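Long-range contacts in glycine betaine/carnitine/choline ABC transporter (Staphylococcus aureus subsp. aureus Mu50, PDB 3O66), which probably binds a quaternary-ammonium compound such as glycine betaine, carnitine or choline and delivers it to an ABC importer: residues Y110-T115 and G246-S251; K141-G146 and K189-L194. One frame throughout, in Å; residues are numbered along the deposited sequence.

Interaction 1 (Y110-T115 and G246-S251); sequences YGFANT and GKISTS
Phe112 and Ile248 meet side by side between two loops of a periplasmic-binding-protein fold: 110-115 leads from strand 104-106 of one lobe to strand 116-120 of the other, and 246-251 runs into helix 250-261. Their side chains point the same way, and CD2 of Phe112 lies 3.9 Å from CG2 of Ile248. The Phe112 ring turns its edge to the backbone, with Ile248 O in its plane 3.5 Å from CD2. With CG between its own backbone N and carbonyl carbon (chi1 67°), the ring is carried alongside Ile248. A flat aromatic and a branched aliphatic suit this buried layer, which Met253 of helix 250-261 and Ile24 of helix 19-35 extend. Tyr110 joins through its CB, while the ring runs on to Ile24 and Leu28 and its OH bonds to Gly67 O. On the backbone side, Ile248 N donates to Tyr110 O at 2.9 Å and 167°, although the donor is tilted 29° from the carbonyl plane. Gly111, at positive phi, is tightly packed too: a beta carbon there would collide with Ile248 O.

The solvent side is looser. Gly246 CA lies 4.2 Å from Gly111 CA, and Lys247 sends its amine off to Lys243 O. Ser249 is the N-cap of helix 250-261, its hydroxyl accepting from Glu252 N, a common task for serine. At the edge, the Thr250 hydroxyl sits beside its own backbone N and faces 110-115: OG1 approaches CB of Phe112 to 3.4 Å and receives a long, weak hydrogen bond from Ala113 N, also 3.4 Å.

Interaction 2 (K141-G146 and K189-L194); sequences KDLRLG and KLDVAL
Arg144 grips Asp191 side-on with two nitrogens: NE donates to OD2 at 3.1 Å and NH2 to OD1 at 3.0 Å, both bonds almost straight. The oxygens lie in the guanidinium plane, yet the nitrogens come from above the carboxylate, the two planes being 51° apart. The tilt is consistent with OD2 also accepting Arg144 N, at 2.8 Å, on its anti lone pair. Aspartate is short enough to serve backbone and side chain of one residue together. Arginine reaches back by bending at chi3 (-64°), which brings Lys189 O over one guanidinium face, offset toward its rim, without a hydrogen bond.

Next come the neighbours that hold this pair. Arg144 O accepts from both Asp191 N and Val192 N, and CD2 of Leu143 covers CB of Asp191 at 3.7 Å. Beyond it the strands pair regularly: Gly146 N donates to Val192 O, and Leu194 N to Gly146 O at 2.8 Å. On one face CD1 of Leu145 meets CG1 of Val192 at 3.7 Å, over Phe170. On the other, the methyls of Leu190 rest on bare Gly146, CD1 3.6 Å from its CA, where a beta carbon would clash; helix 181-186 covers Leu190 and Ala193.

Strands 144-148 and 192-196 are thus parallel neighbours in the mixed five-stranded sheet of one lobe, flanked by 172-176 and 116-120, as in the alpha/beta lobes of periplasmic binding proteins.

Overall arrangement
Interactions 1 and 2 belong to different parts of a two-lobed binding protein, their centres 26 Å apart and their nearest atoms about 7 Å apart. Both segments of interaction 2 fall in the sequence between the two of interaction 1. The connection is strand 116-120: segment 110-115 leads into it, and it pairs antiparallel with strand 192-196, where Ala193 and Met119 share a backbone hydrogen bond. The centre of interaction 1, beside the crossing between lobes, is about 7 Å from the centre of the chain's fold; that of interaction 2, within one lobe, is about 23 Å from it. In this family the ligand is expected in the cleft between lobes.

Interaction 1 (Y110-T115 and G246-S251)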
# COMPACT_ATOMS: atom_id res chain seq x y z
N TYR A 110 8.70 1.45 -2.78
CA TYR A 110 9.20 1.44 -1.39
C TYR A 110 9.62 0.04 -0.90
O TYR A 110 10.47 -0.08 -0.01
CB TYR A 110 8.13 1.98 -0.46
CG TYR A 110 7.91 3.47 -0.61
CD1 TYR A 110 8.95 4.37 -0.41
CD2 TYR A 110 6.64 3.96 -0.92
CE1 TYR A 110 8.74 5.72 -0.53
CE2 TYR A 110 6.39 5.32 -1.06
CZ TYR A 110 7.45 6.19 -0.86
OH TYR A 110 7.23 7.53 -0.98
N GLY A 111 8.97 -0.99 -1.44
CA GLY A 111 9.30 -2.38 -1.11
C GLY A 111 8.11 -3.15 -0.55
O GLY A 111 8.20 -4.34 -0.27
N PHE A 112 6.97 -2.47 -0.43
CA PHE A 112 5.74 -3.13 -0.01
C PHE A 112 4.62 -2.99 -1.07
O PHE A 112 4.67 -2.13 -1.94
CB PHE A 112 5.25 -2.60 1.37
CG PHE A 112 4.78 -1.15 1.36
CD1 PHE A 112 3.42 -0.84 1.19
CD2 PHE A 112 5.68 -0.10 1.58
CE1 PHE A 112 2.97 0.48 1.22
CE2 PHE A 112 5.25 1.23 1.60
CZ PHE A 112 3.89 1.53 1.43
N ALA A 113 3.63 -3.88 -0.96
CA ALA A 113 2.36 -3.81 -1.68
C ALA A 113 1.18 -3.77 -0.68
O ALA A 113 1.20 -4.48 0.34
CB ALA A 113 2.22 -4.98 -2.63
N ASN A 114 0.21 -2.91 -0.98
CA ASN A 114 -1.01 -2.76 -0.20
C ASN A 114 -2.17 -3.25 -1.06
O ASN A 114 -2.69 -2.50 -1.92
CB ASN A 114 -1.21 -1.30 0.22
CG ASN A 114 -2.33 -1.13 1.23
OD1 ASN A 114 -3.12 -2.05 1.47
ND2 ASN A 114 -2.41 0.05 1.83
N THR A 115 -2.49 -4.53 -0.88
CA THR A 115 -3.45 -5.22 -1.70
C THR A 115 -4.45 -5.99 -0.84
O THR A 115 -4.19 -6.25 0.34
CB THR A 115 -2.75 -6.21 -2.66
OG1 THR A 115 -3.75 -6.94 -3.40
CG2 THR A 115 -1.83 -7.22 -1.89
N GLY A 246 12.92 0.43 -1.89
CA GLY A 246 13.22 -0.86 -1.24
C GLY A 246 13.34 -0.87 0.28
O GLY A 246 13.51 -1.94 0.88
N LYS A 247 13.26 0.28 0.93
CA LYS A 247 13.51 0.36 2.39
C LYS A 247 12.36 0.00 3.36
O LYS A 247 12.53 -0.01 4.61
CB LYS A 247 14.13 1.70 2.78
CG LYS A 247 15.27 2.19 1.89
CD LYS A 247 16.58 1.35 1.97
CE LYS A 247 17.46 1.57 0.71
NZ LYS A 247 18.11 2.96 0.72
N ILE A 248 11.18 -0.26 2.80
CA ILE A 248 10.04 -0.63 3.62
C ILE A 248 9.41 -1.90 3.08
O ILE A 248 8.67 -1.86 2.07
CB ILE A 248 8.98 0.51 3.70
CG1 ILE A 248 9.65 1.86 4.01
CG2 ILE A 248 7.92 0.18 4.75
CD1 ILE A 248 8.69 3.03 4.10
N SER A 249 9.74 -3.04 3.70
CA SER A 249 9.10 -4.30 3.30
C SER A 249 7.63 -4.26 3.68
O SER A 249 7.22 -3.39 4.42
CB SER A 249 9.76 -5.49 3.97
OG SER A 249 9.61 -5.45 5.38
N THR A 250 6.84 -5.20 3.18
CA THR A 250 5.45 -5.31 3.65
C THR A 250 5.32 -5.49 5.18
O THR A 250 4.50 -4.81 5.83
CB THR A 250 4.69 -6.37 2.86
OG1 THR A 250 4.77 -5.98 1.48
CG2 THR A 250 3.21 -6.45 3.27
N SER A 251 6.16 -6.36 5.74
CA SER A 251 6.22 -6.61 7.20
C SER A 251 6.55 -5.31 7.96
O SER A 251 6.00 -5.03 9.02
CB SER A 251 7.33 -7.64 7.51
OG SER A 251 7.02 -8.91 6.94

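Interaction 2 (K141-G146 and K189-L194)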
# COMPACT_ATOMS: atom_id res chain seq x y z
N LYS A 141 -14.21 -25.68 2.64
CA LYS A 141 -15.60 -26.10 2.84
C LYS A 141 -16.01 -26.05 4.30
O LYS A 141 -17.18 -25.93 4.61
CB LYS A 141 -15.85 -27.50 2.28
CG LYS A 141 -14.97 -28.57 2.93
CD LYS A 141 -15.13 -29.93 2.26
CE LYS A 141 -13.92 -30.81 2.57
NZ LYS A 141 -14.15 -32.22 2.08
N ASP A 142 -15.03 -26.16 5.19
CA ASP A 142 -15.29 -26.16 6.62
C ASP A 142 -14.89 -24.84 7.28
O ASP A 142 -14.92 -24.72 8.51
CB ASP A 142 -14.54 -27.35 7.27
CG ASP A 142 -14.98 -28.69 6.70
OD1 ASP A 142 -16.20 -28.91 6.51
OD2 ASP A 142 -14.09 -29.55 6.45
N LEU A 143 -14.54 -23.84 6.48
CA LEU A 143 -14.01 -22.57 7.03
C LEU A 143 -14.97 -21.38 6.86
O LEU A 143 -15.78 -21.38 5.94
CB LEU A 143 -12.65 -22.25 6.39
CG LEU A 143 -11.51 -23.24 6.69
CD1 LEU A 143 -10.20 -22.87 5.97
CD2 LEU A 143 -11.26 -23.38 8.20
N ARG A 144 -14.87 -20.39 7.74
CA ARG A 144 -15.63 -19.15 7.68
C ARG A 144 -14.73 -18.04 7.09
O ARG A 144 -13.66 -17.73 7.65
CB ARG A 144 -16.10 -18.74 9.10
CG ARG A 144 -16.99 -19.79 9.80
CD ARG A 144 -17.04 -19.56 11.32
NE ARG A 144 -15.72 -19.77 11.90
CZ ARG A 144 -15.38 -19.44 13.15
NH1 ARG A 144 -16.28 -18.91 13.97
NH2 ARG A 144 -14.14 -19.65 13.59
N LEU A 145 -15.15 -17.49 5.94
CA LEU A 145 -14.52 -16.31 5.30
C LEU A 145 -15.24 -14.98 5.61
O LEU A 145 -16.46 -14.89 5.47
CB LEU A 145 -14.45 -16.48 3.78
CG LEU A 145 -13.83 -15.34 2.94
CD1 LEU A 145 -12.35 -15.10 3.27
CD2 LEU A 145 -14.00 -15.65 1.44
N GLY A 146 -14.48 -13.96 6.00
CA GLY A 146 -14.98 -12.57 6.11
C GLY A 146 -14.33 -11.74 5.01
O GLY A 146 -13.11 -11.87 4.79
N LYS A 189 -14.00 -15.40 15.26
CA LYS A 189 -15.29 -15.31 14.57
C LYS A 189 -15.16 -15.64 13.08
O LYS A 189 -16.14 -15.97 12.44
CB LYS A 189 -15.94 -13.93 14.76
CG LYS A 189 -16.49 -13.67 16.17
CD LYS A 189 -17.69 -14.62 16.48
CE LYS A 189 -18.32 -14.35 17.87
NZ LYS A 189 -17.32 -14.35 19.00
N LEU A 190 -13.94 -15.56 12.54
CA LEU A 190 -13.64 -15.98 11.18
C LEU A 190 -12.45 -16.95 11.22
O LEU A 190 -11.66 -16.93 12.15
CB LEU A 190 -13.23 -14.78 10.31
CG LEU A 190 -14.22 -13.64 10.13
CD1 LEU A 190 -13.55 -12.51 9.38
CD2 LEU A 190 -15.49 -14.13 9.41
N ASP A 191 -12.32 -17.76 10.18
CA ASP A 191 -11.12 -18.58 10.00
C ASP A 191 -10.18 -17.94 8.99
O ASP A 191 -8.96 -18.12 9.07
CB ASP A 191 -11.52 -19.98 9.55
CG ASP A 191 -12.44 -20.67 10.56
OD1 ASP A 191 -12.07 -20.78 11.76
OD2 ASP A 191 -13.55 -21.07 10.15
N VAL A 192 -10.76 -17.22 8.04
CA VAL A 192 -10.03 -16.56 6.95
C VAL A 192 -10.68 -15.19 6.69
O VAL A 192 -11.93 -15.05 6.72
CB VAL A 192 -10.10 -17.42 5.64
CG1 VAL A 192 -9.27 -16.78 4.52
CG2 VAL A 192 -9.61 -18.83 5.88
N ALA A 193 -9.84 -14.17 6.42
CA ALA A 193 -10.31 -12.83 6.11
C ALA A 193 -9.64 -12.39 4.82
O ALA A 193 -8.47 -12.74 4.56
CB ALA A 193 -9.95 -11.86 7.25
N LEU A 194 -10.39 -11.66 4.00
CA LEU A 194 -9.77 -10.93 2.90
C LEU A 194 -9.55 -9.50 3.40
O LEU A 194 -10.50 -8.69 3.49
CB LEU A 194 -10.69 -10.94 1.68
CG LEU A 194 -10.08 -10.28 0.43
CD1 LEU A 194 -8.81 -11.03 -0.09
CD2 LEU A 194 -11.15 -10.23 -0.60